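Local coordinates for SusD-like protein BACOVA_02651 (Bacteroides ovatus, PDB 5E75), which binds polysaccharide at the cell surface and probably captures xyloglucan there before its transport into the periplasm for degradation, at residues Leu224-Asn229 with Phe387-Glu392; Tyr230-Leu233 with Lys237-Asn240. One frame throughout, in Å; residues are numbered along the deposited sequence.

Contact 1: Leu224-Asn229 with Phe387-Glu392; sequences LDLMTN and FNRVRE
The guanidinium of Arg389 has Leu226 CD1 over one face, while Asp225 OD1 and two waters lie at its edge, near its plane. NH2 gives Asp225 OD1 a nearly straight salt-bridging hydrogen bond of 3.0 Å (161° at the hydrogen). OD1 lies in the guanidinium plane and is met on its syn side, but the donor sits 29° out of the carboxylate plane. One water joins Arg389 NE to the same OD1; a second links NH2 to the backbone oxygen of Leu226. Bends at chi2 and chi3 fold the arginine so that NH1 reaches back to Glu392 OE1 at 2.9 Å, one turn along its own helix. Arginine suits this place because its flat head spreads donors toward two acids and two waters. A leucine here would probably leave Asp225 and Glu392 without their shared positive mate and both bridging waters without a donor to hold them. Beneath the polar layer, Leu226 CD1 rests 3.8 Å from Arg389 O and, more loosely, 4.5 Å from Val390 CG2; Tyr364 of helix 360-372 also touches Leu226. The arrangement is a salt-bridge network, here fastening the loop after helix 205-221 to helix 382-393 within the largely helical SusD fold.

Contact 2: Tyr230-Leu233 with Lys237-Asn240; sequences YEDL and KNNN
Asn238 turns its amide onto the backbone of Asp232, and this one point is where the two segments pack closely. Its ND2 donates to Asp232 O at 2.9 Å, with 149° at the hydrogen. The amide nitrogen approaches the carbonyl from 24° outside its plane. CB of Asn238, already aimed at the first segment, lies 3.3 Å from Asp232 O; CG anti to the carbonyl carbon (chi1 -59°) then brings ND2 to that oxygen and within 3.6 Å of Asp232 CB. Asparagine suits the site: a short side chain carrying an N-H donor can serve a main-chain oxygen without bringing in a charge.

The looser side is bridged by water. One molecule accepts from Asn238 ND2 at 3.0 Å and gives only a weak bond to Asp232 OD1, whose stronger partner is Lys235, in the connection between the segments. The Asp232 carboxylate is thus held chiefly by its own loop, its other oxygen, OD2, taking a hydrogen bond from Asn229.

Both segments belong to the long connection between helix 205-221 and strand 244-248. Tyr230 and Leu233 set the first against Arg393 of helix 382-393 and Arg359 of strand 355-359, and Tyr230 also packs on helix 297-303; Asn239 ties the second to Pro352 and Asn354, just ahead of strand 355-359.

Contact 2 is nested in the chain loop that contact 1 closes, and both draw on the connection between helix 205-221 and strand 244-248. Contact 1 joins that connection to a helix distant in sequence and is partly buried: charged groups meet above an apolar footing. Contact 2 lies at the surface, folds the connection back on itself, and relies on a neutral amide and a main-chain carbonyl. Their centres are 13 Å apart, with Met227 between them. Its CB points away from helix 382-393; its SD packs 3.7 Å from Leu233 CD2, and its CE touches both Asp232 and Asn238, giving contact 2 an apolar side.

Contact 1: Leu224-Asn229 with Phe387-Glu392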
ATOM      1  N   LEU A 224      -6.633 -17.106 -11.565  1.00 13.38           N
ATOM      2  CA  LEU A 224      -5.383 -16.376 -11.427  1.00 13.50           C
ATOM      3  C   LEU A 224      -4.494 -17.089 -10.433  1.00 13.37           C
ATOM      4  O   LEU A 224      -4.979 -17.764  -9.524  1.00 13.52           O
ATOM      5  CB  LEU A 224      -5.675 -14.955 -10.939  1.00 13.02           C
ATOM      6  CG  LEU A 224      -6.617 -14.130 -11.810  1.00 14.48           C
ATOM      7  CD1 LEU A 224      -6.968 -12.818 -11.119  1.00 17.01           C
ATOM      8  CD2 LEU A 224      -5.990 -13.886 -13.156  1.00 14.49           C
ATOM      9  N   ASP A 225      -3.188 -16.930 -10.604  1.00 12.82           N
ATOM     10  CA  ASP A 225      -2.248 -17.511  -9.652  1.00 11.86           C
ATOM     11  C   ASP A 225      -1.185 -16.500  -9.275  1.00 11.99           C
ATOM     12  O   ASP A 225      -0.989 -15.489  -9.943  1.00 13.41           O
ATOM     13  CB  ASP A 225      -1.595 -18.764 -10.247  1.00 14.09           C
ATOM     14  CG  ASP A 225      -1.089 -19.750  -9.178  1.00 27.52           C
ATOM     15  OD1 ASP A 225      -1.246 -19.518  -7.945  1.00 23.40           O
ATOM     16  OD2 ASP A 225      -0.544 -20.796  -9.594  1.00 32.69           O
ATOM     17  N   LEU A 226      -0.496 -16.787  -8.185  1.00 10.74           N
ATOM     18  CA  LEU A 226       0.686 -16.014  -7.813  1.00 11.26           C
ATOM     19  C   LEU A 226       1.803 -16.181  -8.841  1.00 11.71           C
ATOM     20  O   LEU A 226       1.995 -17.276  -9.378  1.00 13.25           O
ATOM     21  CB  LEU A 226       1.225 -16.473  -6.459  1.00 11.05           C
ATOM     22  CG  LEU A 226       0.237 -16.474  -5.293  1.00 10.40           C
ATOM     23  CD1 LEU A 226       0.949 -16.925  -4.067  1.00 11.01           C
ATOM     24  CD2 LEU A 226      -0.362 -15.101  -5.063  1.00 11.68           C
ATOM     25  N   MET A 227       2.537 -15.111  -9.132  1.00  9.63           N
ATOM     26  CA  MET A 227       3.752 -15.254  -9.929  1.00 11.06           C
ATOM     27  C   MET A 227       4.700 -16.251  -9.238  1.00 11.28           C
ATOM     28  O   MET A 227       4.824 -16.268  -8.012  1.00 11.10           O
ATOM     29  CB  MET A 227       4.472 -13.925 -10.136  1.00 10.97           C
ATOM     30  CG  MET A 227       3.702 -12.908 -10.982  1.00 11.89           C
ATOM     31  SD  MET A 227       4.800 -11.641 -11.675  1.00 11.49           S
ATOM     32  CE  MET A 227       5.453 -12.501 -13.111  1.00 12.70           C
ATOM     33  N   THR A 228       5.375 -17.078 -10.033  1.00 12.87           N
ATOM     34  CA  THR A 228       6.275 -18.095  -9.498  1.00 13.25           C
ATOM     35  C   THR A 228       7.396 -17.496  -8.652  1.00 11.15           C
ATOM     36  O   THR A 228       7.751 -18.029  -7.591  1.00 13.80           O
ATOM     37  CB  THR A 228       6.871 -18.928 -10.647  1.00 15.41           C
ATOM     38  OG1 THR A 228       5.804 -19.576 -11.357  1.00 20.53           O
ATOM     39  CG2 THR A 228       7.838 -19.967 -10.119  1.00 17.02           C
ATOM     40  N   ASN A 229       7.958 -16.388  -9.124  1.00 11.92           N
ATOM     41  CA  ASN A 229       9.073 -15.745  -8.439  1.00 11.55           C
ATOM     42  C   ASN A 229       8.660 -14.387  -7.908  1.00 11.44           C
ATOM     43  O   ASN A 229       8.286 -13.511  -8.678  1.00 10.80           O
ATOM     44  CB  ASN A 229      10.232 -15.555  -9.403  1.00 12.68           C
ATOM     45  CG  ASN A 229      10.678 -16.845 -10.032  1.00 16.08           C
ATOM     46  OD1 ASN A 229      10.992 -17.808  -9.335  1.00 17.22           O
ATOM     47  ND2 ASN A 229      10.703 -16.874 -11.362  1.00 20.32           N
ATOM     48  N   PHE A 387      -2.947 -19.160   2.735  1.00 10.31           N
ATOM     49  CA  PHE A 387      -1.838 -18.607   3.501  1.00  9.05           C
ATOM     50  C   PHE A 387      -0.551 -19.339   3.114  1.00 10.90           C
ATOM     51  O   PHE A 387       0.498 -18.725   2.843  1.00 10.02           O
ATOM     52  CB  PHE A 387      -2.100 -18.750   5.010  1.00 11.22           C
ATOM     53  CG  PHE A 387      -0.956 -18.320   5.882  1.00  9.81           C
ATOM     54  CD1 PHE A 387       0.097 -19.187   6.158  1.00 11.52           C
ATOM     55  CD2 PHE A 387      -0.931 -17.056   6.444  1.00 11.90           C
ATOM     56  CE1 PHE A 387       1.150 -18.793   6.957  1.00 12.44           C
ATOM     57  CE2 PHE A 387       0.132 -16.659   7.262  1.00 11.66           C
ATOM     58  CZ  PHE A 387       1.174 -17.530   7.497  1.00 12.61           C
ATOM     59  N   ASN A 388      -0.638 -20.664   3.062  1.00 10.84           N
ATOM     60  CA  ASN A 388       0.539 -21.464   2.779  1.00 10.60           C
ATOM     61  C   ASN A 388       1.017 -21.385   1.337  1.00 10.71           C
ATOM     62  O   ASN A 388       2.196 -21.655   1.068  1.00 11.29           O
ATOM     63  CB  ASN A 388       0.341 -22.912   3.266  1.00 11.48           C
ATOM     64  CG  ASN A 388       0.602 -23.046   4.749  1.00 12.15           C
ATOM     65  OD1 ASN A 388       1.458 -22.360   5.306  1.00 11.21           O
ATOM     66  ND2 ASN A 388      -0.124 -23.935   5.397  1.00 12.61           N
ATOM     67  N   ARG A 389       0.151 -20.966   0.409  1.00 10.63           N
ATOM     68  CA  ARG A 389       0.588 -20.692  -0.951  1.00 10.92           C
ATOM     69  C   ARG A 389       1.538 -19.492  -0.964  1.00 10.13           C
ATOM     70  O   ARG A 389       2.492 -19.462  -1.740  1.00 10.46           O
ATOM     71  CB  ARG A 389      -0.601 -20.424  -1.880  1.00 10.70           C
ATOM     72  CG  ARG A 389      -1.373 -21.676  -2.322  1.00 12.98           C
ATOM     73  CD  ARG A 389      -0.580 -22.507  -3.334  1.00 13.98           C
ATOM     74  NE  ARG A 389      -0.342 -21.718  -4.532  1.00 13.78           N
ATOM     75  CZ  ARG A 389       0.848 -21.331  -4.997  1.00 13.51           C
ATOM     76  NH1 ARG A 389       1.980 -21.722  -4.427  1.00 14.68           N
ATOM     77  NH2 ARG A 389       0.902 -20.566  -6.082  1.00 16.20           N
ATOM     78  N   VAL A 390       1.269 -18.503  -0.107  1.00  9.72           N
ATOM     79  CA  VAL A 390       2.151 -17.339  -0.015  1.00  9.08           C
ATOM     80  C   VAL A 390       3.528 -17.767   0.534  1.00  9.52           C
ATOM     81  O   VAL A 390       4.584 -17.348   0.032  1.00  9.71           O
ATOM     82  CB  VAL A 390       1.508 -16.219   0.825  1.00  9.53           C
ATOM     83  CG1 VAL A 390       2.460 -15.034   0.962  1.00 10.94           C
ATOM     84  CG2 VAL A 390       0.195 -15.757   0.191  1.00 11.21           C
ATOM     85  N   ARG A 391       3.516 -18.605   1.564  1.00  9.43           N
ATOM     86  CA  ARG A 391       4.753 -19.170   2.114  1.00  9.93           C
ATOM     87  C   ARG A 391       5.515 -19.958   1.041  1.00  9.79           C
ATOM     88  O   ARG A 391       6.744 -19.822   0.886  1.00 10.69           O
ATOM     89  CB  ARG A 391       4.426 -20.131   3.263  1.00 12.26           C
ATOM     90  CG  ARG A 391       3.625 -19.545   4.426  1.00 14.62           C
ATOM     91  CD  ARG A 391       4.472 -18.760   5.392  1.00 12.46           C
ATOM     92  NE  ARG A 391       5.486 -19.585   6.066  1.00 12.33           N
ATOM     93  CZ  ARG A 391       6.321 -19.114   6.984  1.00 12.78           C
ATOM     94  NH1 ARG A 391       6.249 -17.848   7.373  1.00 11.97           N
ATOM     95  NH2 ARG A 391       7.227 -19.913   7.544  1.00 11.44           N
ATOM     96  N   GLU A 392       4.793 -20.832   0.349  1.00 10.66           N
ATOM     97  CA  GLU A 392       5.373 -21.693  -0.676  1.00 10.76           C
ATOM     98  C   GLU A 392       6.011 -20.869  -1.797  1.00 10.26           C
ATOM     99  O   GLU A 392       7.102 -21.184  -2.277  1.00 12.31           O
ATOM    100  CB  GLU A 392       4.290 -22.611  -1.246  1.00 15.27           C
ATOM    101  CG  GLU A 392       4.746 -23.623  -2.262  1.00 16.59           C
ATOM    102  CD  GLU A 392       3.636 -24.590  -2.575  1.00 19.18           C
ATOM    103  OE1 GLU A 392       2.519 -24.124  -2.881  1.00 17.45           O
ATOM    104  OE2 GLU A 392       3.859 -25.819  -2.457  1.00 21.52           O
TER
HETATM  105  O   HOH W   1      -2.657 -20.818  -5.941  1.00 25.84           O
HETATM  106  O   HOH W   2       2.874 -19.614  -8.046  1.00 22.02           O

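Contact 2: Tyr230-Leu233 with Lys237-Asn240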
ATOM      1  N   TYR A 230       8.722 -14.228  -6.590  1.00 10.42           N
ATOM      2  CA  TYR A 230       8.361 -12.981  -5.951  1.00 10.09           C
ATOM      3  C   TYR A 230       9.075 -11.787  -6.588  1.00  9.40           C
ATOM      4  O   TYR A 230       8.465 -10.750  -6.786  1.00 10.20           O
ATOM      5  CB  TYR A 230       8.724 -13.086  -4.476  1.00  9.99           C
ATOM      6  CG  TYR A 230       8.373 -11.909  -3.590  1.00  8.91           C
ATOM      7  CD1 TYR A 230       7.116 -11.787  -3.034  1.00  8.52           C
ATOM      8  CD2 TYR A 230       9.328 -10.951  -3.275  1.00  9.07           C
ATOM      9  CE1 TYR A 230       6.797 -10.723  -2.197  1.00  8.86           C
ATOM     10  CE2 TYR A 230       9.033  -9.882  -2.439  1.00  8.28           C
ATOM     11  CZ  TYR A 230       7.768  -9.783  -1.882  1.00  9.36           C
ATOM     12  OH  TYR A 230       7.491  -8.731  -1.030  1.00 10.21           O
ATOM     13  N   GLU A 231      10.362 -11.929  -6.912  1.00 11.91           N
ATOM     14  CA  GLU A 231      11.120 -10.811  -7.464  1.00 10.33           C
ATOM     15  C   GLU A 231      10.534 -10.290  -8.771  1.00 10.24           C
ATOM     16  O   GLU A 231      10.696  -9.114  -9.107  1.00 11.36           O
ATOM     17  CB  GLU A 231      12.607 -11.185  -7.676  1.00 12.41           C
ATOM     18  CG  GLU A 231      12.841 -12.223  -8.783  1.00 13.03           C
ATOM     19  CD  GLU A 231      14.311 -12.481  -9.098  1.00 17.27           C
ATOM     20  OE1 GLU A 231      15.058 -12.789  -8.149  1.00 22.37           O
ATOM     21  OE2 GLU A 231      14.708 -12.386 -10.290  1.00 17.94           O
ATOM     22  N   ASP A 232       9.857 -11.167  -9.512  1.00 10.07           N
ATOM     23  CA  ASP A 232       9.317 -10.787 -10.810  1.00 10.17           C
ATOM     24  C   ASP A 232       8.183  -9.771 -10.706  1.00 10.07           C
ATOM     25  O   ASP A 232       7.925  -9.044 -11.660  1.00 10.94           O
ATOM     26  CB  ASP A 232       8.836 -12.015 -11.587  1.00 11.92           C
ATOM     27  CG  ASP A 232       9.985 -12.861 -12.138  1.00 15.93           C
ATOM     28  OD1 ASP A 232      11.128 -12.379 -12.191  1.00 17.31           O
ATOM     29  OD2 ASP A 232       9.727 -14.004 -12.547  1.00 15.82           O
ATOM     30  N   LEU A 233       7.521  -9.707  -9.550  1.00  8.80           N
ATOM     31  CA  LEU A 233       6.413  -8.775  -9.359  1.00  9.08           C
ATOM     32  C   LEU A 233       6.864  -7.321  -9.462  1.00  9.95           C
ATOM     33  O   LEU A 233       6.058  -6.436  -9.730  1.00  9.84           O
ATOM     34  CB  LEU A 233       5.792  -8.975  -7.974  1.00  8.93           C
ATOM     35  CG  LEU A 233       4.986 -10.242  -7.755  1.00  9.18           C
ATOM     36  CD1 LEU A 233       4.804 -10.480  -6.260  1.00 10.09           C
ATOM     37  CD2 LEU A 233       3.648 -10.174  -8.485  1.00 10.64           C
ATOM     38  N   LYS A 237       8.870  -5.104 -16.801  1.00 11.13           N
ATOM     39  CA  LYS A 237       8.392  -5.992 -17.859  1.00 13.24           C
ATOM     40  C   LYS A 237       7.204  -6.808 -17.405  1.00 11.44           C
ATOM     41  O   LYS A 237       6.474  -7.338 -18.240  1.00 14.63           O
ATOM     42  CB  LYS A 237       9.490  -6.945 -18.329  1.00 16.64           C
ATOM     43  CG  LYS A 237      10.581  -6.310 -19.181  1.00 23.87           C
ATOM     44  CD  LYS A 237      10.063  -5.812 -20.505  1.00 29.05           C
ATOM     45  CE  LYS A 237      11.212  -5.589 -21.480  1.00 28.64           C
ATOM     46  NZ  LYS A 237      10.712  -4.978 -22.745  1.00 37.34           N
ATOM     47  N   ASN A 238       6.999  -6.924 -16.093  1.00 10.77           N
ATOM     48  CA  ASN A 238       5.877  -7.685 -15.553  1.00 10.64           C
ATOM     49  C   ASN A 238       4.792  -6.805 -14.954  1.00 10.20           C
ATOM     50  O   ASN A 238       3.945  -7.305 -14.217  1.00 11.80           O
ATOM     51  CB  ASN A 238       6.364  -8.700 -14.520  1.00 11.84           C
ATOM     52  CG  ASN A 238       7.349  -9.676 -15.107  1.00 14.25           C
ATOM     53  OD1 ASN A 238       7.130 -10.201 -16.205  1.00 14.68           O
ATOM     54  ND2 ASN A 238       8.462  -9.889 -14.424  1.00 11.14           N
ATOM     55  N   ASN A 239       4.778  -5.515 -15.294  1.00 10.32           N
ATOM     56  CA  ASN A 239       3.628  -4.687 -14.957  1.00 10.02           C
ATOM     57  C   ASN A 239       2.385  -5.422 -15.469  1.00 11.56           C
ATOM     58  O   ASN A 239       2.399  -5.995 -16.565  1.00 11.13           O
ATOM     59  CB  ASN A 239       3.698  -3.317 -15.641  1.00 10.66           C
ATOM     60  CG  ASN A 239       4.576  -2.307 -14.908  1.00 11.57           C
ATOM     61  OD1 ASN A 239       4.934  -2.468 -13.738  1.00 12.19           O
ATOM     62  ND2 ASN A 239       4.905  -1.239 -15.608  1.00 11.43           N
ATOM     63  N   ASN A 240       1.319  -5.422 -14.674  1.00 11.06           N
ATOM     64  CA  ASN A 240       0.035  -6.015 -15.063  1.00 10.60           C
ATOM     65  C   ASN A 240       0.100  -7.514 -15.280  1.00 10.94           C
ATOM     66  O   ASN A 240      -0.666  -8.092 -16.040  1.00 11.81           O
ATOM     67  CB  ASN A 240      -0.563  -5.290 -16.266  1.00 11.36           C
ATOM     68  CG  ASN A 240      -0.871  -3.857 -15.944  1.00 10.08           C
ATOM     69  OD1 ASN A 240      -1.401  -3.562 -14.873  1.00 11.47           O
ATOM     70  ND2 ASN A 240      -0.523  -2.950 -16.845  1.00 11.92           N
TER
HETATM   71  O   HOH W   3      10.700 -11.679 -15.236  1.00 31.95           O
HETATM   72  O   HOH W   4       5.749  -4.112 -11.629  1.00 22.45           O